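Local coordinates for SPCU (Pseudomonas aeruginosa, PDB 4AKX), which probably acts as the dedicated secretion chaperone of the type III cytotoxin ExoU, a phospholipase, with which it forms a complex, at residues G39-V44 with V85-A90; A72-A77 with D105-G110; L48-L53 with P116-T121; D18-L23 with E30-R35; D3-Q8 with A99-H104. One frame throughout, in Å; residues are numbered along the deposited sequence.

Contact 1 of 5, residues G39-V44 with V85-A90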
# COMPACT_ATOMS: atom_id res chain seq x y z
N GLY A 39 23.76 -10.25 2.65
CA GLY A 39 22.49 -10.94 2.50
C GLY A 39 21.93 -10.82 1.11
O GLY A 39 22.39 -10.00 0.32
N TRP A 40 20.95 -11.66 0.81
CA TRP A 40 20.25 -11.63 -0.47
C TRP A 40 18.85 -11.06 -0.29
O TRP A 40 18.28 -11.15 0.79
CB TRP A 40 20.15 -13.04 -1.01
CG TRP A 40 21.46 -13.62 -1.45
CD1 TRP A 40 22.45 -14.22 -0.67
CD2 TRP A 40 21.93 -13.73 -2.82
NE1 TRP A 40 23.49 -14.66 -1.45
CE2 TRP A 40 23.24 -14.39 -2.75
CE3 TRP A 40 21.42 -13.37 -4.06
CZ2 TRP A 40 23.99 -14.64 -3.88
CZ3 TRP A 40 22.19 -13.62 -5.19
CH2 TRP A 40 23.44 -14.25 -5.11
N LEU A 41 18.29 -10.51 -1.35
CA LEU A 41 16.97 -9.95 -1.32
C LEU A 41 16.08 -10.76 -2.25
O LEU A 41 16.30 -10.72 -3.47
CB LEU A 41 17.06 -8.53 -1.87
CG LEU A 41 16.09 -7.42 -1.47
CD1 LEU A 41 16.22 -6.24 -2.42
CD2 LEU A 41 14.68 -7.91 -1.49
N PHE A 42 15.11 -11.51 -1.71
CA PHE A 42 14.17 -12.24 -2.58
C PHE A 42 12.99 -11.34 -2.86
O PHE A 42 12.55 -10.63 -1.97
CB PHE A 42 13.66 -13.57 -2.00
CG PHE A 42 14.75 -14.52 -1.56
CD1 PHE A 42 16.05 -14.39 -2.03
CD2 PHE A 42 14.47 -15.56 -0.68
CE1 PHE A 42 17.05 -15.23 -1.59
CE2 PHE A 42 15.46 -16.41 -0.26
CZ PHE A 42 16.75 -16.23 -0.71
N VAL A 43 12.47 -11.44 -4.08
CA VAL A 43 11.45 -10.54 -4.59
C VAL A 43 10.55 -11.29 -5.57
O VAL A 43 11.03 -12.09 -6.37
CB VAL A 43 12.08 -9.40 -5.42
CG1 VAL A 43 11.01 -8.57 -6.10
CG2 VAL A 43 12.97 -8.52 -4.56
N VAL A 44 9.27 -10.99 -5.55
CA VAL A 44 8.35 -11.56 -6.50
C VAL A 44 7.50 -10.43 -7.11
O VAL A 44 7.14 -9.47 -6.43
CB VAL A 44 7.52 -12.67 -5.85
CG1 VAL A 44 6.25 -12.96 -6.63
CG2 VAL A 44 8.36 -13.92 -5.77
N VAL A 85 5.33 -5.38 -5.80
CA VAL A 85 6.38 -6.32 -5.51
C VAL A 85 6.20 -6.88 -4.10
O VAL A 85 5.78 -6.16 -3.19
CB VAL A 85 7.76 -5.63 -5.60
CG1 VAL A 85 8.82 -6.46 -4.92
CG2 VAL A 85 8.13 -5.38 -7.04
N LEU A 86 6.46 -8.16 -3.94
CA LEU A 86 6.51 -8.74 -2.64
C LEU A 86 7.95 -9.02 -2.47
O LEU A 86 8.58 -9.49 -3.39
CB LEU A 86 5.77 -10.04 -2.63
CG LEU A 86 4.26 -9.92 -2.57
CD1 LEU A 86 3.60 -11.22 -3.04
CD2 LEU A 86 3.83 -9.60 -1.17
N TRP A 87 8.50 -8.74 -1.30
CA TRP A 87 9.91 -9.05 -1.09
C TRP A 87 10.19 -9.41 0.30
O TRP A 87 9.39 -9.11 1.18
CB TRP A 87 10.79 -7.88 -1.48
CG TRP A 87 10.61 -6.64 -0.64
CD1 TRP A 87 9.64 -5.65 -0.80
CD2 TRP A 87 11.41 -6.19 0.47
NE1 TRP A 87 9.79 -4.65 0.12
CE2 TRP A 87 10.83 -4.90 0.91
CE3 TRP A 87 12.50 -6.69 1.14
CZ2 TRP A 87 11.35 -4.18 1.96
CZ3 TRP A 87 13.02 -5.94 2.23
CH2 TRP A 87 12.45 -4.73 2.63
N ALA A 88 11.31 -10.10 0.51
CA ALA A 88 11.84 -10.37 1.85
C ALA A 88 13.31 -10.27 1.75
O ALA A 88 13.85 -10.20 0.66
CB ALA A 88 11.46 -11.77 2.32
N GLU A 89 13.97 -10.34 2.89
CA GLU A 89 15.37 -10.06 2.98
C GLU A 89 16.02 -11.18 3.74
O GLU A 89 15.75 -11.38 4.92
CB GLU A 89 15.56 -8.73 3.73
CG GLU A 89 16.94 -8.50 4.31
CD GLU A 89 18.02 -8.48 3.25
OE1 GLU A 89 17.74 -8.97 2.13
OE2 GLU A 89 19.14 -7.98 3.53
N ALA A 90 16.83 -11.96 3.05
CA ALA A 90 17.57 -13.04 3.69
C ALA A 90 18.98 -12.61 4.02
O ALA A 90 19.74 -12.24 3.12
CB ALA A 90 17.60 -14.24 2.78

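Contact 2 of 5, residues A72-A77 with D105-G110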
# COMPACT_ATOMS: atom_id res chain seq x y z
N ALA A 72 4.23 -12.59 7.29
CA ALA A 72 5.43 -11.96 7.80
C ALA A 72 6.64 -12.91 7.68
O ALA A 72 6.49 -14.12 7.82
CB ALA A 72 5.23 -11.50 9.22
N PRO A 73 7.84 -12.37 7.39
CA PRO A 73 8.15 -10.95 7.23
C PRO A 73 8.07 -10.38 5.82
O PRO A 73 8.53 -9.26 5.60
CB PRO A 73 9.58 -10.86 7.70
CG PRO A 73 10.16 -12.19 7.36
CD PRO A 73 9.06 -13.16 7.64
N VAL A 74 7.47 -11.10 4.87
CA VAL A 74 7.36 -10.61 3.48
C VAL A 74 6.64 -9.27 3.44
O VAL A 74 5.60 -9.11 4.10
CB VAL A 74 6.51 -11.55 2.63
CG1 VAL A 74 5.91 -10.80 1.45
CG2 VAL A 74 7.31 -12.78 2.19
N LYS A 75 7.15 -8.34 2.64
CA LYS A 75 6.52 -7.02 2.49
C LYS A 75 6.01 -6.75 1.10
O LYS A 75 6.50 -7.31 0.12
CB LYS A 75 7.44 -5.93 2.93
CG LYS A 75 7.63 -5.97 4.44
CD LYS A 75 8.95 -5.31 4.82
CE LYS A 75 9.81 -6.22 5.69
NZ LYS A 75 10.65 -7.12 4.85
N LEU A 76 4.99 -5.90 1.02
CA LEU A 76 4.44 -5.50 -0.23
C LEU A 76 4.82 -4.05 -0.48
O LEU A 76 4.71 -3.22 0.43
CB LEU A 76 2.93 -5.62 -0.16
CG LEU A 76 2.24 -5.64 -1.51
CD1 LEU A 76 0.89 -6.30 -1.38
CD2 LEU A 76 2.08 -4.21 -1.92
N ALA A 77 5.30 -3.75 -1.70
CA ALA A 77 5.73 -2.40 -2.05
C ALA A 77 5.62 -2.22 -3.52
O ALA A 77 5.24 -3.16 -4.23
CB ALA A 77 7.17 -2.14 -1.63
N ASP A 105 8.08 -19.71 0.33
CA ASP A 105 6.67 -20.12 0.35
C ASP A 105 5.69 -19.00 0.66
O ASP A 105 4.55 -19.00 0.18
CB ASP A 105 6.44 -21.26 1.33
CG ASP A 105 6.49 -22.62 0.67
OD1 ASP A 105 6.82 -22.68 -0.54
OD2 ASP A 105 6.21 -23.62 1.36
N ARG A 106 6.14 -18.07 1.49
CA ARG A 106 5.29 -16.98 1.89
C ARG A 106 5.16 -16.03 0.73
O ARG A 106 4.06 -15.52 0.47
CB ARG A 106 5.87 -16.28 3.11
CG ARG A 106 5.51 -16.99 4.41
CD ARG A 106 6.64 -16.91 5.41
NE ARG A 106 6.26 -17.48 6.70
CZ ARG A 106 6.99 -17.37 7.81
NH1 ARG A 106 8.14 -16.70 7.79
NH2 ARG A 106 6.56 -17.91 8.94
N LEU A 107 6.24 -15.87 -0.03
CA LEU A 107 6.18 -15.12 -1.27
C LEU A 107 5.19 -15.76 -2.26
O LEU A 107 4.34 -15.07 -2.81
CB LEU A 107 7.56 -14.93 -1.89
CG LEU A 107 8.66 -14.19 -1.11
CD1 LEU A 107 10.01 -14.32 -1.80
CD2 LEU A 107 8.34 -12.72 -0.91
N ARG A 108 5.25 -17.07 -2.47
CA ARG A 108 4.33 -17.72 -3.42
C ARG A 108 2.86 -17.63 -2.94
O ARG A 108 1.94 -17.42 -3.72
CB ARG A 108 4.75 -19.16 -3.74
CG ARG A 108 6.25 -19.31 -4.06
CD ARG A 108 6.79 -20.75 -3.94
NE ARG A 108 5.98 -21.76 -4.63
CZ ARG A 108 6.12 -22.10 -5.91
NH1 ARG A 108 7.06 -21.51 -6.66
NH2 ARG A 108 5.32 -23.01 -6.45
N GLU A 109 2.68 -17.73 -1.62
CA GLU A 109 1.35 -17.64 -1.03
C GLU A 109 0.79 -16.24 -1.24
O GLU A 109 -0.40 -16.07 -1.58
CB GLU A 109 1.42 -17.97 0.45
CG GLU A 109 0.08 -18.00 1.16
CD GLU A 109 0.22 -18.03 2.68
OE1 GLU A 109 1.23 -18.58 3.20
OE2 GLU A 109 -0.69 -17.49 3.37
N GLY A 110 1.65 -15.24 -1.07
CA GLY A 110 1.27 -13.86 -1.24
C GLY A 110 0.90 -13.58 -2.67
O GLY A 110 -0.10 -12.91 -2.94

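Contact 3 of 5, residues L48-L53 with P116-T121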
# COMPACT_ATOMS: atom_id res chain seq x y z
N LEU A 48 2.46 -4.06 -12.81
CA LEU A 48 2.29 -2.63 -12.52
C LEU A 48 0.99 -2.41 -11.79
O LEU A 48 -0.04 -3.00 -12.15
CB LEU A 48 2.30 -1.80 -13.81
CG LEU A 48 3.60 -1.78 -14.62
CD1 LEU A 48 3.51 -0.91 -15.86
CD2 LEU A 48 4.77 -1.34 -13.76
N VAL A 49 1.03 -1.56 -10.77
CA VAL A 49 -0.17 -1.18 -10.07
C VAL A 49 -1.24 -0.72 -11.05
O VAL A 49 -0.97 0.07 -11.97
CB VAL A 49 0.10 -0.11 -9.02
CG1 VAL A 49 -1.19 0.28 -8.33
CG2 VAL A 49 1.06 -0.60 -7.98
N PRO A 50 -2.45 -1.25 -10.90
CA PRO A 50 -3.53 -0.89 -11.81
C PRO A 50 -4.12 0.43 -11.41
O PRO A 50 -4.04 0.81 -10.23
CB PRO A 50 -4.57 -1.98 -11.60
CG PRO A 50 -3.88 -3.06 -10.85
CD PRO A 50 -2.80 -2.40 -10.06
N SER A 51 -4.69 1.11 -12.39
CA SER A 51 -5.49 2.31 -12.21
C SER A 51 -6.87 1.88 -11.73
O SER A 51 -7.30 0.77 -12.01
CB SER A 51 -5.60 3.02 -13.57
OG SER A 51 -6.57 4.06 -13.55
N GLY A 52 -7.55 2.76 -11.01
CA GLY A 52 -8.91 2.50 -10.55
C GLY A 52 -9.15 1.29 -9.65
O GLY A 52 -10.15 0.61 -9.79
N LEU A 53 -8.25 1.01 -8.72
CA LEU A 53 -8.53 -0.04 -7.75
C LEU A 53 -9.63 0.42 -6.79
O LEU A 53 -9.69 1.59 -6.45
CB LEU A 53 -7.26 -0.38 -6.96
CG LEU A 53 -6.24 -1.37 -7.56
CD1 LEU A 53 -5.30 -1.86 -6.47
CD2 LEU A 53 -6.90 -2.55 -8.24
N PRO A 116 -4.94 -12.49 -8.34
CA PRO A 116 -6.25 -12.35 -9.02
C PRO A 116 -6.96 -11.01 -8.72
O PRO A 116 -7.85 -10.62 -9.48
CB PRO A 116 -7.08 -13.52 -8.47
CG PRO A 116 -6.10 -14.44 -7.81
CD PRO A 116 -4.97 -13.57 -7.33
N LEU A 117 -6.57 -10.31 -7.64
CA LEU A 117 -7.13 -9.01 -7.31
C LEU A 117 -6.80 -7.89 -8.32
O LEU A 117 -7.49 -6.87 -8.37
CB LEU A 117 -6.64 -8.56 -5.96
CG LEU A 117 -6.75 -9.50 -4.78
CD1 LEU A 117 -6.01 -8.86 -3.59
CD2 LEU A 117 -8.20 -9.76 -4.44
N LEU A 118 -5.71 -8.04 -9.06
CA LEU A 118 -5.28 -7.00 -9.99
C LEU A 118 -5.81 -7.23 -11.40
O LEU A 118 -6.48 -6.38 -11.97
CB LEU A 118 -3.76 -6.93 -10.03
CG LEU A 118 -2.95 -6.60 -8.77
CD1 LEU A 118 -3.37 -7.42 -7.56
CD2 LEU A 118 -1.49 -6.84 -9.05
N GLU A 119 -5.49 -8.40 -11.94
CA GLU A 119 -5.93 -8.82 -13.28
C GLU A 119 -7.38 -8.43 -13.61
O GLU A 119 -7.62 -7.68 -14.56
CB GLU A 119 -5.73 -10.33 -13.43
CG GLU A 119 -5.87 -10.87 -14.84
CD GLU A 119 -5.85 -12.39 -14.85
OE1 GLU A 119 -5.48 -12.98 -13.81
OE2 GLU A 119 -6.23 -12.98 -15.89
N PRO A 120 -8.36 -8.97 -12.84
CA PRO A 120 -9.78 -8.62 -12.99
C PRO A 120 -10.11 -7.13 -12.82
O PRO A 120 -11.28 -6.74 -12.91
CB PRO A 120 -10.45 -9.43 -11.87
CG PRO A 120 -9.62 -10.66 -11.81
CD PRO A 120 -8.20 -10.19 -12.03
N THR A 121 -9.08 -6.32 -12.58
CA THR A 121 -9.25 -4.87 -12.63
C THR A 121 -8.66 -4.32 -13.93
O THR A 121 -9.03 -4.77 -15.04
CB THR A 121 -8.62 -4.17 -11.41
OG1 THR A 121 -9.03 -4.84 -10.20
CG2 THR A 121 -9.05 -2.70 -11.34

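Contact 4 of 5, residues D18-L23 with E30-R35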
# COMPACT_ATOMS: atom_id res chain seq x y z
N ASP A 18 27.40 -12.00 -10.31
CA ASP A 18 27.13 -10.57 -10.19
C ASP A 18 25.76 -10.30 -9.53
O ASP A 18 25.38 -10.97 -8.56
CB ASP A 18 27.24 -9.89 -11.56
CG ASP A 18 28.67 -9.90 -12.10
OD1 ASP A 18 29.60 -10.24 -11.32
OD2 ASP A 18 28.88 -9.57 -13.29
N ALA A 19 25.02 -9.32 -10.06
CA ALA A 19 23.95 -8.67 -9.29
C ALA A 19 22.70 -9.53 -9.00
O ALA A 19 22.31 -9.72 -7.81
CB ALA A 19 23.55 -7.35 -9.96
N THR A 20 22.08 -10.03 -10.09
CA THR A 20 20.72 -10.53 -10.01
C THR A 20 20.66 -11.96 -10.52
O THR A 20 20.97 -12.20 -11.66
CB THR A 20 19.81 -9.69 -10.92
OG1 THR A 20 19.84 -8.32 -10.51
CG2 THR A 20 18.39 -10.18 -10.87
N LEU A 21 20.25 -12.90 -9.68
CA LEU A 21 19.88 -14.23 -10.18
C LEU A 21 18.37 -14.39 -10.20
O LEU A 21 17.63 -13.72 -9.46
CB LEU A 21 20.51 -15.34 -9.36
CG LEU A 21 22.02 -15.25 -9.19
CD1 LEU A 21 22.54 -16.37 -8.28
CD2 LEU A 21 22.75 -15.27 -10.54
N ARG A 22 17.91 -15.27 -11.08
CA ARG A 22 16.50 -15.43 -11.28
C ARG A 22 16.21 -16.90 -11.32
O ARG A 22 16.80 -17.63 -12.12
CB ARG A 22 16.10 -14.82 -12.59
CG ARG A 22 15.90 -13.32 -12.56
CD ARG A 22 14.99 -12.89 -13.69
NE ARG A 22 14.39 -11.60 -13.41
CZ ARG A 22 14.97 -10.46 -13.75
NH1 ARG A 22 16.15 -10.47 -14.37
NH2 ARG A 22 14.39 -9.30 -13.44
N LEU A 23 15.32 -17.34 -10.45
CA LEU A 23 14.95 -18.73 -10.36
C LEU A 23 13.55 -18.83 -10.86
O LEU A 23 12.71 -18.06 -10.46
CB LEU A 23 14.96 -19.14 -8.91
CG LEU A 23 16.16 -19.91 -8.42
CD1 LEU A 23 17.41 -19.23 -8.88
CD2 LEU A 23 16.13 -19.95 -6.92
N GLU A 30 8.34 -16.56 -10.89
CA GLU A 30 9.78 -16.42 -10.93
C GLU A 30 10.27 -15.73 -9.65
O GLU A 30 9.60 -14.85 -9.15
CB GLU A 30 10.14 -15.59 -12.12
CG GLU A 30 11.55 -15.04 -12.14
CD GLU A 30 11.99 -14.68 -13.55
OE1 GLU A 30 11.23 -13.99 -14.25
OE2 GLU A 30 13.06 -15.14 -13.99
N LEU A 31 11.42 -16.14 -9.13
CA LEU A 31 12.00 -15.50 -7.95
C LEU A 31 13.29 -14.73 -8.29
O LEU A 31 14.26 -15.32 -8.73
CB LEU A 31 12.28 -16.55 -6.88
CG LEU A 31 12.92 -16.15 -5.55
CD1 LEU A 31 12.08 -15.09 -4.86
CD2 LEU A 31 13.05 -17.35 -4.65
N VAL A 32 13.27 -13.42 -8.12
CA VAL A 32 14.40 -12.59 -8.39
C VAL A 32 15.17 -12.43 -7.09
O VAL A 32 14.60 -12.01 -6.07
CB VAL A 32 13.96 -11.17 -8.81
CG1 VAL A 32 15.16 -10.34 -9.20
CG2 VAL A 32 12.96 -11.21 -9.95
N MSE A 33 16.46 -12.70 -7.11
CA MSE A 33 17.25 -12.45 -5.94
C MSE A 33 18.41 -11.61 -6.29
O MSE A 33 19.33 -12.07 -6.95
CB MSE A 33 17.83 -13.71 -5.37
CG MSE A 33 17.23 -14.97 -5.95
SE MSE A 33 18.50 -16.38 -5.42
CE MSE A 33 19.23 -16.79 -7.19
N GLU A 34 18.38 -10.35 -5.82
CA GLU A 34 19.56 -9.49 -5.88
C GLU A 34 20.53 -9.89 -4.79
O GLU A 34 20.23 -10.74 -3.98
CB GLU A 34 19.18 -8.01 -5.72
CG GLU A 34 20.21 -7.08 -6.38
CD GLU A 34 20.49 -5.80 -5.59
OE1 GLU A 34 19.54 -5.26 -4.98
OE2 GLU A 34 21.65 -5.32 -5.62
N ARG A 35 21.71 -9.29 -4.78
CA ARG A 35 22.63 -9.53 -3.69
C ARG A 35 23.06 -8.23 -3.03
O ARG A 35 23.23 -7.21 -3.70
CB ARG A 35 23.83 -10.35 -4.18
CG ARG A 35 25.03 -10.37 -3.25
CD ARG A 35 24.75 -11.09 -1.93
NE ARG A 35 26.00 -11.39 -1.21
CZ ARG A 35 26.09 -12.12 -0.10
NH1 ARG A 35 25.00 -12.63 0.47
NH2 ARG A 35 27.27 -12.35 0.45

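Contact 5 of 5, residues D3-Q8 with A99-H104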
# COMPACT_ATOMS: atom_id res chain seq x y z
N ASP A 3 24.03 -21.28 -0.79
CA ASP A 3 24.51 -22.29 -1.69
C ASP A 3 23.98 -23.69 -1.35
O ASP A 3 23.72 -24.50 -2.22
CB ASP A 3 26.04 -22.27 -1.66
CG ASP A 3 26.67 -23.07 -2.78
OD1 ASP A 3 26.20 -23.01 -3.95
OD2 ASP A 3 27.67 -23.73 -2.48
N THR A 4 23.81 -23.97 -0.07
CA THR A 4 23.12 -25.20 0.30
C THR A 4 21.60 -25.13 0.19
O THR A 4 20.94 -26.16 0.12
CB THR A 4 23.49 -25.68 1.70
OG1 THR A 4 22.57 -26.71 2.08
CG2 THR A 4 23.40 -24.56 2.69
N TRP A 5 21.03 -23.93 0.20
CA TRP A 5 19.64 -23.76 -0.15
C TRP A 5 19.41 -24.05 -1.61
O TRP A 5 18.53 -24.82 -1.97
CB TRP A 5 19.20 -22.35 0.16
CG TRP A 5 17.75 -22.09 -0.18
CD1 TRP A 5 16.62 -22.60 0.45
CD2 TRP A 5 17.23 -21.24 -1.25
NE1 TRP A 5 15.48 -22.14 -0.15
CE2 TRP A 5 15.78 -21.31 -1.17
CE3 TRP A 5 17.82 -20.44 -2.23
CZ2 TRP A 5 14.97 -20.62 -2.04
CZ3 TRP A 5 16.99 -19.76 -3.11
CH2 TRP A 5 15.60 -19.85 -3.03
N LEU A 6 20.21 -23.43 -2.46
CA LEU A 6 20.29 -23.82 -3.86
C LEU A 6 20.48 -25.33 -4.05
O LEU A 6 19.72 -25.98 -4.76
CB LEU A 6 21.43 -23.07 -4.54
CG LEU A 6 21.17 -21.62 -4.91
CD1 LEU A 6 22.43 -21.01 -5.49
CD2 LEU A 6 20.04 -21.50 -5.92
N ALA A 7 21.51 -25.87 -3.40
CA ALA A 7 21.96 -27.23 -3.65
C ALA A 7 20.81 -28.23 -3.82
O ALA A 7 20.90 -29.15 -4.62
CB ALA A 7 22.90 -27.68 -2.54
N GLN A 8 19.71 -28.01 -3.11
CA GLN A 8 18.60 -28.97 -3.12
C GLN A 8 17.84 -29.07 -4.45
O GLN A 8 16.86 -29.81 -4.56
CB GLN A 8 17.63 -28.69 -1.95
CG GLN A 8 16.89 -27.36 -2.02
CD GLN A 8 16.21 -26.99 -0.71
OE1 GLN A 8 16.22 -27.74 0.26
NE2 GLN A 8 15.60 -25.81 -0.69
N ALA A 99 14.70 -21.78 6.90
CA ALA A 99 14.22 -20.42 6.91
C ALA A 99 14.02 -19.82 5.53
O ALA A 99 12.99 -19.18 5.29
CB ALA A 99 15.12 -19.53 7.75
N LEU A 100 14.99 -20.00 4.63
CA LEU A 100 14.83 -19.54 3.22
C LEU A 100 13.66 -20.22 2.54
O LEU A 100 12.88 -19.57 1.86
CB LEU A 100 16.10 -19.74 2.39
CG LEU A 100 17.35 -19.07 2.93
CD1 LEU A 100 18.57 -19.49 2.13
CD2 LEU A 100 17.19 -17.57 2.91
N ASN A 101 13.52 -21.51 2.76
CA ASN A 101 12.35 -22.22 2.29
C ASN A 101 11.04 -21.61 2.73
O ASN A 101 10.08 -21.59 1.94
CB ASN A 101 12.44 -23.67 2.65
CG ASN A 101 13.28 -24.42 1.70
OD1 ASN A 101 13.38 -24.02 0.54
ND2 ASN A 101 13.96 -25.43 2.17
N ARG A 102 10.99 -21.10 3.96
CA ARG A 102 9.83 -20.34 4.42
C ARG A 102 9.59 -19.05 3.63
O ARG A 102 8.53 -18.88 3.02
CB ARG A 102 9.91 -20.05 5.92
CG ARG A 102 9.29 -21.15 6.77
CD ARG A 102 9.08 -20.70 8.21
NE ARG A 102 10.28 -20.87 9.03
CZ ARG A 102 10.81 -22.05 9.38
NH1 ARG A 102 10.27 -23.19 8.97
NH2 ARG A 102 11.91 -22.08 10.13
N LEU A 103 10.56 -18.14 3.64
CA LEU A 103 10.44 -16.93 2.84
C LEU A 103 9.83 -17.28 1.49
O LEU A 103 8.79 -16.76 1.12
CB LEU A 103 11.80 -16.25 2.63
CG LEU A 103 12.47 -15.61 3.85
CD1 LEU A 103 13.86 -15.10 3.51
CD2 LEU A 103 11.62 -14.50 4.44
N HIS A 104 10.45 -18.21 0.78
CA HIS A 104 10.01 -18.52 -0.55
C HIS A 104 8.53 -18.82 -0.57
O HIS A 104 7.79 -18.22 -1.36
CB HIS A 104 10.81 -19.66 -1.12
CG HIS A 104 10.69 -19.80 -2.60
ND1 HIS A 104 11.46 -20.64 -3.31
CD2 HIS A 104 9.84 -19.17 -3.52
CE1 HIS A 104 11.13 -20.55 -4.62
NE2 HIS A 104 10.15 -19.64 -4.75

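Contact 1 of 5, residues G39-V44 with V85-A90
Leu41 reaches strand 85-90 with one methyl. Its CG stands anti to the backbone N (chi1 -153°), and CD2 lies 3.6 Å from Trp87 CE3, approaching the indole obliquely. With CG between the backbone N and the carbonyl carbon (chi1 65°), Trp87 turns its indole away from strand 39-44 while CB stays 3.8 Å from Val43 CG2; Val43 CG1 turns to Val85 CG1. The strands are neighbours in the middle of this probable secretion chaperone's antiparallel sheet. The face carrying Leu41, Val43 and Trp87 meets a second subunit, whose Asn65 O accepts the Trp87 NE1 hydrogen bond, and ExoU, whose Arg5 makes a cation-pi contact with Trp87. On the other face, Ala90 CB sits over the Phe42 ring, 4.1 Å from CZ, and helix 97-118 covers both through Leu100 and Leu107. Hydrogen-bonded pairs are Trp40-Ala90, Phe42-Ala88 and Val44-Leu86. Both Val44 bonds are nearly straight (166°); the bond from Phe42 N is weak, that from Ala88 N to Phe42 O (2.8 Å) sound.

Contact 2 of 5, residues A72-A77 with D105-G110
Val74 drives its CG2 branch against Leu107, and Arg106, one residue earlier on helix 97-118, runs out along the residues before Val74. This is helix-on-sheet packing: the helix lies across one face of the antiparallel sheet and here meets the run leading into the edge strand 75-78. Val74 has the most surface buried by the contact. Its CB points at the helix and both its methyls touch CD2 of Leu107, which lies 3.3 Å from Val74 CG2 and 3.9 Å from CG1. Leu107 leaves the helix at an angle, and its end turns in toward Val74; the same side chain also packs on Leu86, Phe42 and Val44, so Val74 extends an apolar layer already laid between helix and strands. Arg106 works differently. Its CB lies 3.9 Å from Val74 CG2, and from there the chain, bent at chi2 (145°), passes Ala72 and Pro73. The peptide bond before Pro73 is cis, and the ring crosses the arginine at roughly a right angle, with CD 3.7 Å from Arg106 NH1. Ala72 is met through its backbone, the carbonyl lying over a face of the guanidinium. Ala72 O is 3.1 Å from Arg106 NH1, but it sits above the plane of the group, where the N-H directions do not point, and the angle is too poor for a hydrogen bond.

Contact 3 of 5, residues L48-L53 with P116-T121
With CG anti to its carbonyl carbon (chi1 -83°), Leu53 brings its CD2 methyl up to Thr121, whose own rotation (chi1 -48°) sets OG1 anti to the carbonyl carbon and CG2 anti to the backbone N. The methyl meets both branches of the threonine almost equally, CD2 of Leu53 lying 3.7 Å from Thr121 OG1 and 3.8 Å from CG2, and the two side chains cross at about a right angle. Thr121 is the last residue modelled and poorly ordered, so these details are less certain than the rest. OG1 is turned back to its own segment, where it donates a hydrogen bond of 3.1 Å to Leu117 O; as modelled, this bond accounts for the hydroxyl's direction, with CG2 3.8 Å from Gly52 O. The firmer touch is between Pro50 and Leu118, where the proline ring presents its CG to Leu118 CB at 4.0 Å, the two crossing at a slant. Across the two segments the contact is thus made by van der Waals packing. It is a surface contact near the end of the modelled chain, with ExoU close by: Ser51 OG is hydrogen-bonded to Asn630 of ExoU. In the fold it brings the loop between strand 39-48 and helix 55-63 against the C-terminal end of helix 97-118, while Leu53 also packs on Ile58 and Leu61 of helix 55-63.

Contact 4 of 5, residues D18-L23 with E30-R35
Leu21 and Met33 face each other across a beta hairpin and trade two backbone hydrogen bonds, Leu21 N to Met33 O at 3.0 Å and Met33 N to Leu21 O at 2.8 Å. Leu23 and Leu31 form the next hydrogen-bonded antiparallel pair, with 2.9 Å from Leu23 N to Leu31 O. Between them Arg22 and Val32 make a non-hydrogen-bonded pair. Apolar contacts occur on both faces. Leu21, Leu23, Leu31 and the selenomethionine at Met33 share the buried face, where Leu23 CB lies 4.2 Å from Leu31 CB; the CE position of Met33 is doubtful. On the other face Thr20 CG2 rests 3.6 Å from Val32 CG1. Arg22, extended from CG to NE, runs alongside Val32 in the same direction, with its NE 3.8 Å from Val32 CG2. Charge adds one long salt bridge, Arg22 NE to Glu30 OE2 at 3.8 Å. The carboxylate and guanidinium planes stand 58° apart, and OE2 lies near the edge of the guanidinium. That same OE2 also has a hydrogen bond to Ser38 of ExoU. The hairpin forms one end of this chain's part of the sheet: strand 31-35 lies against strand 39-48, where Trp40 and Phe42 meet Met33, Trp5 of helix 2-7 covers Leu23 and Leu31, and Leu23 pairs with an antiparallel strand of ExoU that carries the sheet on.

Contact 5 of 5, residues D3-Q8 with A99-H104
Over one face of the Trp5 indole lies Leu100 CB, 3.6 Å from the centroid of the five-membered ring and 16° off its normal, a CH-pi contact; the leucine's CD1 follows, 3.5 Å from Trp5 CB. At the ring's edge sit Asn101 and His104. Trp5 NE1 donates to Asn101 OD1 at 2.9 Å, approaching from above the amide plane (60° out of it) rather than along a lone pair. Further round, CZ2 comes to 3.7 Å from His104 ND1, the two rings oblique to each other. With CG anti to the backbone N (chi1 180°), the indole extends toward helix 97-118. The short N-terminal helix 2-7 thus docks against that helix on the face of the sheet it covers, with Phe42 and Leu31 of the strands also meeting the indole. Gln8, extended beyond CG, comes from the opposite direction to Asn101, its amide nearly coplanar with the asparagine's. Its NE2 gives a second, weak hydrogen bond to the same OD1, at 3.1 Å.

Contacts 1, 2 and 4 share the antiparallel sheet: contact 1 joins strands 39-48 and 83-91 near its middle, contact 4 lies on the hairpin about 9 Å away between centres, and contact 2 brings in edge strand 75-78, also about 9 Å from contact 1. Helix 97-118 runs through contacts 5, 2 and 3 in that order, and contacts 3 and 5 lie about 31 Å apart, centre to centre, on opposite sides of the chain's centre. Between the halves of contact 5 fall contacts 4 and 1 and the first segments of contacts 2 and 3. ExoU reaches all five contacts and the second subunit contacts 1 to 4, consistent with a chaperone sharing its surface between cargo and a second copy.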